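Local coordinates for protein probable polyketide synthase 1 (Dictyostelium discoideum, PDB 2H84) that serves as a probable hybrid polyketide synthase, its C-terminal type III domain extending and cyclising polyketide chains and yielding acylpyrones in vitro, at residues L154-T166 with S356-C368. Sequence-based numbering, arbitrary orientation.
Sequences LMGCLAGLSSLRT and SLAFGPGLAFEGC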
ATOM      1  N   LEU A 154      -3.212  -2.965   2.437  1.00 12.18           N
ATOM      2  CA  LEU A 154      -4.412  -3.544   1.844  1.00 11.28           C
ATOM      3  C   LEU A 154      -4.172  -4.838   1.096  1.00 11.36           C
ATOM      4  O   LEU A 154      -4.924  -5.171   0.194  1.00 12.45           O
ATOM      5  CB  LEU A 154      -5.089  -2.530   0.911  1.00  9.91           C
ATOM      6  CG  LEU A 154      -5.424  -1.159   1.527  1.00  9.57           C
ATOM      7  CD1 LEU A 154      -6.277  -0.349   0.569  1.00  8.74           C
ATOM      8  CD2 LEU A 154      -6.162  -1.343   2.836  1.00  8.22           C
ATOM      9  N   MET A 155      -3.136  -5.582   1.468  1.00 12.17           N
ATOM     10  CA  MET A 155      -2.865  -6.846   0.794  1.00 11.68           C
ATOM     11  C   MET A 155      -3.358  -8.027   1.618  1.00 11.62           C
ATOM     12  O   MET A 155      -3.380  -9.166   1.141  1.00 12.05           O
ATOM     13  CB  MET A 155      -1.372  -6.990   0.485  1.00 12.28           C
ATOM     14  CG  MET A 155      -0.894  -5.987  -0.550  1.00 13.51           C
ATOM     15  SD  MET A 155       0.686  -6.369  -1.277  1.00 12.50           S
ATOM     16  CE  MET A 155       0.191  -7.177  -2.754  1.00 15.36           C
ATOM     17  N   GLY A 156      -3.751  -7.751   2.857  1.00  9.93           N
ATOM     18  CA  GLY A 156      -4.271  -8.799   3.710  1.00 11.11           C
ATOM     19  C   GLY A 156      -3.251  -9.685   4.387  1.00 11.44           C
ATOM     20  O   GLY A 156      -2.078  -9.336   4.483  1.00  9.75           O
ATOM     21  N   CYS A 157      -3.715 -10.846   4.841  1.00 13.27           N
ATOM     22  CA  CYS A 157      -2.880 -11.802   5.545  1.00 14.32           C
ATOM     23  C   CYS A 157      -1.626 -12.203   4.801  1.00 14.79           C
ATOM     24  O   CYS A 157      -0.623 -12.530   5.430  1.00 17.72           O
ATOM     25  CB  CYS A 157      -3.691 -13.053   5.893  1.00 15.48           C
ATOM     26  SG  CYS A 157      -5.167 -12.719   6.870  1.00 14.56           S
ATOM     27  N   LEU A 158      -1.651 -12.171   3.474  1.00 13.94           N
ATOM     28  CA  LEU A 158      -0.464 -12.572   2.727  1.00 14.60           C
ATOM     29  C   LEU A 158       0.616 -11.489   2.623  1.00 15.46           C
ATOM     30  O   LEU A 158       1.737 -11.754   2.174  1.00 16.19           O
ATOM     31  CB  LEU A 158      -0.863 -13.068   1.333  1.00 13.67           C
ATOM     32  CG  LEU A 158      -1.600 -12.126   0.384  1.00 13.07           C
ATOM     33  CD1 LEU A 158      -0.643 -11.096  -0.166  1.00 13.26           C
ATOM     34  CD2 LEU A 158      -2.179 -12.926  -0.769  1.00 13.88           C
ATOM     35  N   ALA A 159       0.283 -10.277   3.055  1.00 14.77           N
ATOM     36  CA  ALA A 159       1.230  -9.171   3.002  1.00 15.13           C
ATOM     37  C   ALA A 159       2.578  -9.549   3.618  1.00 15.19           C
ATOM     38  O   ALA A 159       3.592  -8.907   3.352  1.00 15.47           O
ATOM     39  CB  ALA A 159       0.659  -7.963   3.709  1.00 14.88           C
ATOM     40  N   GLY A 160       2.595 -10.588   4.442  1.00 14.23           N
ATOM     41  CA  GLY A 160       3.854 -10.999   5.029  1.00 14.87           C
ATOM     42  C   GLY A 160       4.885 -11.294   3.951  1.00 15.41           C
ATOM     43  O   GLY A 160       5.959 -10.696   3.915  1.00 15.81           O
ATOM     44  N   LEU A 161       4.555 -12.224   3.065  1.00 14.78           N
ATOM     45  CA  LEU A 161       5.454 -12.585   1.988  1.00 14.21           C
ATOM     46  C   LEU A 161       5.454 -11.567   0.846  1.00 14.45           C
ATOM     47  O   LEU A 161       6.408 -11.503   0.065  1.00 14.13           O
ATOM     48  CB  LEU A 161       5.101 -13.982   1.472  1.00 13.88           C
ATOM     49  CG  LEU A 161       5.872 -15.108   2.165  1.00 12.92           C
ATOM     50  CD1 LEU A 161       6.361 -14.670   3.533  1.00  9.63           C
ATOM     51  CD2 LEU A 161       4.977 -16.329   2.258  1.00 14.01           C
ATOM     52  N   SER A 162       4.398 -10.764   0.749  1.00 14.05           N
ATOM     53  CA  SER A 162       4.334  -9.758  -0.306  1.00 14.26           C
ATOM     54  C   SER A 162       5.492  -8.790  -0.138  1.00 13.72           C
ATOM     55  O   SER A 162       6.161  -8.430  -1.107  1.00 13.01           O
ATOM     56  CB  SER A 162       3.010  -9.000  -0.253  1.00 13.72           C
ATOM     57  OG  SER A 162       1.963  -9.823  -0.711  1.00 15.45           O
ATOM     58  N   SER A 163       5.730  -8.380   1.105  1.00 13.48           N
ATOM     59  CA  SER A 163       6.816  -7.462   1.405  1.00 13.10           C
ATOM     60  C   SER A 163       8.173  -8.131   1.189  1.00 12.31           C
ATOM     61  O   SER A 163       9.048  -7.552   0.547  1.00 10.66           O
ATOM     62  CB  SER A 163       6.706  -6.947   2.840  1.00 12.88           C
ATOM     63  OG  SER A 163       6.649  -8.013   3.767  1.00 13.84           O
ATOM     64  N   LEU A 164       8.342  -9.352   1.704  1.00 11.32           N
ATOM     65  CA  LEU A 164       9.606 -10.067   1.535  1.00  9.85           C
ATOM     66  C   LEU A 164       9.916 -10.091   0.048  1.00  9.54           C
ATOM     67  O   LEU A 164      11.023  -9.765  -0.388  1.00  7.48           O
ATOM     68  CB  LEU A 164       9.511 -11.501   2.054  1.00  8.59           C
ATOM     69  CG  LEU A 164      10.765 -12.031   2.722  1.00  8.58           C
ATOM     70  CD1 LEU A 164      10.654 -13.536   2.905  1.00  8.14           C
ATOM     71  CD2 LEU A 164      11.983 -11.718   1.885  1.00 10.85           C
ATOM     72  N   ARG A 165       8.915 -10.475  -0.731  1.00 10.20           N
ATOM     73  CA  ARG A 165       9.043 -10.555  -2.180  1.00 11.37           C
ATOM     74  C   ARG A 165       9.468  -9.211  -2.764  1.00 12.30           C
ATOM     75  O   ARG A 165      10.493  -9.119  -3.452  1.00 14.03           O
ATOM     76  CB  ARG A 165       7.711 -11.017  -2.797  1.00 10.11           C
ATOM     77  CG  ARG A 165       7.720 -11.136  -4.309  1.00 11.08           C
ATOM     78  CD  ARG A 165       6.551 -11.971  -4.812  1.00 12.36           C
ATOM     79  NE  ARG A 165       5.262 -11.488  -4.314  1.00 13.40           N
ATOM     80  CZ  ARG A 165       4.670 -10.359  -4.699  1.00 14.40           C
ATOM     81  NH1 ARG A 165       5.231  -9.570  -5.603  1.00 13.35           N
ATOM     82  NH2 ARG A 165       3.515 -10.008  -4.161  1.00 14.48           N
ATOM     83  N   THR A 166       8.701  -8.163  -2.473  1.00 11.60           N
ATOM     84  CA  THR A 166       9.019  -6.838  -2.995  1.00 10.40           C
ATOM     85  C   THR A 166      10.334  -6.305  -2.456  1.00 10.47           C
ATOM     86  O   THR A 166      11.181  -5.866  -3.233  1.00  9.55           O
ATOM     87  CB  THR A 166       7.900  -5.841  -2.685  1.00  8.64           C
ATOM     88  OG1 THR A 166       6.645  -6.464  -2.953  1.00  8.64           O
ATOM     89  CG2 THR A 166       7.972  -4.632  -3.575  1.00  6.49           C
ATOM     90  N   SER A 356       8.267 -21.156   2.447  1.00 11.91           N
ATOM     91  CA  SER A 356       7.340 -20.303   3.172  1.00 10.70           C
ATOM     92  C   SER A 356       6.095 -20.053   2.337  1.00 11.32           C
ATOM     93  O   SER A 356       6.163 -19.733   1.148  1.00 11.27           O
ATOM     94  CB  SER A 356       7.977 -18.976   3.549  1.00  8.66           C
ATOM     95  OG  SER A 356       7.132 -18.296   4.453  1.00  5.91           O
ATOM     96  N   LEU A 357       4.946 -20.205   2.974  1.00 12.56           N
ATOM     97  CA  LEU A 357       3.687 -20.023   2.280  1.00 13.97           C
ATOM     98  C   LEU A 357       2.797 -19.025   3.019  1.00 14.42           C
ATOM     99  O   LEU A 357       2.906 -18.851   4.235  1.00 14.28           O
ATOM    100  CB  LEU A 357       2.984 -21.374   2.145  1.00 13.23           C
ATOM    101  CG  LEU A 357       3.758 -22.422   1.341  1.00 14.76           C
ATOM    102  CD1 LEU A 357       3.046 -23.765   1.436  1.00 16.71           C
ATOM    103  CD2 LEU A 357       3.870 -21.985  -0.115  1.00 13.97           C
ATOM    104  N   ALA A 358       1.936 -18.357   2.265  1.00 13.52           N
ATOM    105  CA  ALA A 358       1.011 -17.397   2.819  1.00 12.68           C
ATOM    106  C   ALA A 358      -0.106 -17.249   1.805  1.00 13.25           C
ATOM    107  O   ALA A 358       0.111 -17.380   0.605  1.00 12.70           O
ATOM    108  CB  ALA A 358       1.694 -16.064   3.071  1.00 11.61           C
ATOM    109  N   PHE A 359      -1.303 -16.957   2.294  1.00 14.36           N
ATOM    110  CA  PHE A 359      -2.462 -16.815   1.415  1.00 16.38           C
ATOM    111  C   PHE A 359      -3.333 -15.737   1.977  1.00 16.02           C
ATOM    112  O   PHE A 359      -3.372 -15.517   3.197  1.00 15.07           O
ATOM    113  CB  PHE A 359      -3.254 -18.124   1.362  1.00 18.51           C
ATOM    114  CG  PHE A 359      -2.664 -19.215   2.205  1.00 20.48           C
ATOM    115  CD1 PHE A 359      -1.684 -20.075   1.664  1.00 20.94           C
ATOM    116  CD2 PHE A 359      -2.901 -19.240   3.595  1.00 22.31           C
ATOM    117  CE1 PHE A 359      -1.033 -21.005   2.468  1.00 22.66           C
ATOM    118  CE2 PHE A 359      -2.260 -20.155   4.410  1.00 23.44           C
ATOM    119  CZ  PHE A 359      -1.289 -21.017   3.866  1.00 25.41           C
ATOM    120  N   GLY A 360      -4.082 -15.090   1.090  1.00 15.39           N
ATOM    121  CA  GLY A 360      -4.980 -14.034   1.526  1.00 15.15           C
ATOM    122  C   GLY A 360      -6.008 -13.648   0.503  1.00 15.41           C
ATOM    123  O   GLY A 360      -6.248 -14.363  -0.455  1.00 15.73           O
ATOM    124  N   PRO A 361      -6.675 -12.515   0.745  1.00 15.63           N
ATOM    125  CA  PRO A 361      -7.705 -12.005  -0.167  1.00 15.27           C
ATOM    126  C   PRO A 361      -7.363 -12.086  -1.686  1.00 15.11           C
ATOM    127  O   PRO A 361      -6.192 -11.770  -2.030  1.00 17.80           O
ATOM    128  CB  PRO A 361      -7.866 -10.594   0.329  1.00 15.15           C
ATOM    129  CG  PRO A 361      -8.008 -10.927   1.868  1.00 16.69           C
ATOM    130  CD  PRO A 361      -6.906 -11.982   2.121  1.00 15.98           C
ATOM    131  N   GLY A 362      -8.330 -12.439  -2.504  1.00 14.37           N
ATOM    132  CA  GLY A 362      -8.092 -12.557  -3.797  1.00 11.70           C
ATOM    133  C   GLY A 362      -8.907 -13.697  -4.415  1.00 10.31           C
ATOM    134  O   GLY A 362      -9.752 -13.289  -5.320  1.00 11.46           O
ATOM    135  N   LEU A 363      -8.703 -14.985  -4.191  1.00  9.33           N
ATOM    136  CA  LEU A 363      -7.680 -15.379  -3.387  1.00 10.49           C
ATOM    137  C   LEU A 363      -6.265 -15.316  -3.963  1.00 10.50           C
ATOM    138  O   LEU A 363      -6.026 -15.251  -5.206  1.00 13.15           O
ATOM    139  CB  LEU A 363      -8.012 -16.788  -2.979  1.00 11.10           C
ATOM    140  CG  LEU A 363      -9.320 -16.928  -2.209  1.00 11.41           C
ATOM    141  CD1 LEU A 363      -9.984 -18.307  -2.275  1.00  9.70           C
ATOM    142  CD2 LEU A 363      -8.958 -16.593  -0.784  1.00 10.61           C
ATOM    143  N   ALA A 364      -5.244 -15.479  -3.130  1.00  9.44           N
ATOM    144  CA  ALA A 364      -3.839 -15.468  -3.598  1.00  9.09           C
ATOM    145  C   ALA A 364      -2.861 -16.190  -2.731  1.00  9.07           C
ATOM    146  O   ALA A 364      -3.003 -16.201  -1.537  1.00  5.93           O
ATOM    147  CB  ALA A 364      -3.424 -13.995  -3.871  1.00  9.31           C
ATOM    148  N   PHE A 365      -1.865 -16.791  -3.365  1.00 10.79           N
ATOM    149  CA  PHE A 365      -0.858 -17.504  -2.595  1.00 13.24           C
ATOM    150  C   PHE A 365       0.418 -16.725  -2.729  1.00 14.82           C
ATOM    151  O   PHE A 365       0.665 -16.106  -3.761  1.00 16.43           O
ATOM    152  CB  PHE A 365      -0.611 -18.927  -3.128  1.00 14.39           C
ATOM    153  CG  PHE A 365      -1.796 -19.857  -3.004  1.00 16.70           C
ATOM    154  CD1 PHE A 365      -1.731 -21.142  -3.547  1.00 16.36           C
ATOM    155  CD2 PHE A 365      -2.967 -19.464  -2.352  1.00 17.40           C
ATOM    156  CE1 PHE A 365      -2.808 -22.029  -3.443  1.00 17.38           C
ATOM    157  CE2 PHE A 365      -4.057 -20.342  -2.243  1.00 17.66           C
ATOM    158  CZ  PHE A 365      -3.976 -21.629  -2.793  1.00 17.86           C
ATOM    159  N   GLU A 366       1.205 -16.724  -1.661  1.00 15.61           N
ATOM    160  CA  GLU A 366       2.510 -16.087  -1.659  1.00 16.86           C
ATOM    161  C   GLU A 366       3.433 -17.213  -1.234  1.00 17.85           C
ATOM    162  O   GLU A 366       3.084 -17.993  -0.360  1.00 17.86           O
ATOM    163  CB  GLU A 366       2.580 -14.942  -0.640  1.00 17.77           C
ATOM    164  CG  GLU A 366       1.919 -13.638  -1.048  1.00 19.31           C
ATOM    165  CD  GLU A 366       2.669 -12.887  -2.146  1.00 20.93           C
ATOM    166  OE1 GLU A 366       3.883 -13.128  -2.346  1.00 21.29           O
ATOM    167  OE2 GLU A 366       2.033 -12.042  -2.815  1.00 22.16           O
ATOM    168  N   GLY A 367       4.594 -17.319  -1.861  1.00 19.38           N
ATOM    169  CA  GLY A 367       5.514 -18.367  -1.477  1.00 20.59           C
ATOM    170  C   GLY A 367       6.933 -17.844  -1.557  1.00 21.14           C
ATOM    171  O   GLY A 367       7.201 -16.810  -2.176  1.00 21.88           O
ATOM    172  N   CYS A 368       7.846 -18.558  -0.921  1.00 21.89           N
ATOM    173  CA  CYS A 368       9.229 -18.154  -0.928  1.00 23.28           C
ATOM    174  C   CYS A 368      10.109 -19.344  -0.557  1.00 23.72           C
ATOM    175  O   CYS A 368       9.766 -20.125   0.330  1.00 24.31           O
ATOM    176  CB  CYS A 368       9.428 -17.017   0.059  1.00 22.91           C
ATOM    177  SG  CYS A 368      10.986 -16.195  -0.130  1.00 23.34           S
TER
HETATM  178  O   HOH W   1      -4.708  -9.727  -1.429  1.00 16.24           O
HETATM  179  O   HOH W   2       8.236 -14.139  -0.393  1.00 13.63           O
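Leu158 and Leu161 pack against the hairpin of strands 356-360 and 364-368, meeting it with their CB atoms and methyl groups. Leu158 CD2 lies 3.4 Å from Gly360 N and 3.5 Å from Ala364 CB, while Leu161 CD2 reaches Ala358 CB at 3.4 Å. Between the leucines rises Glu366, its CB 3.4 Å from Leu161 CB and its chain bent at chi2 (-71°), which turns the carboxylate toward Arg165. That arginine grips it side-on, the two planes 19° apart: Arg165 NE to Glu366 OE1 at 2.9 Å is almost straight and uses the syn lone pair of OE1, and Arg165 NH2 meets Glu366 OE2 at 2.9 Å. A glutamine here would probably leave the buried guanidinium without its carboxylate partner in this subunit, though Arg165 also pairs with Glu148 of the second subunit. Packing is looser at the ends. Leu164 CD1 touches Cys368 SG at 4.0 Å, and a water bridges Met155 O and Pro361 O. At the Pro361 end, partly exposed Cys157, the predicted active-site cysteine, has CB by Phe359 O and a bound hexaethylene glycol beside it. A buried helix after this cysteine, packed on a C-terminal hairpin, is consistent with the thiolase fold of chalcone synthases.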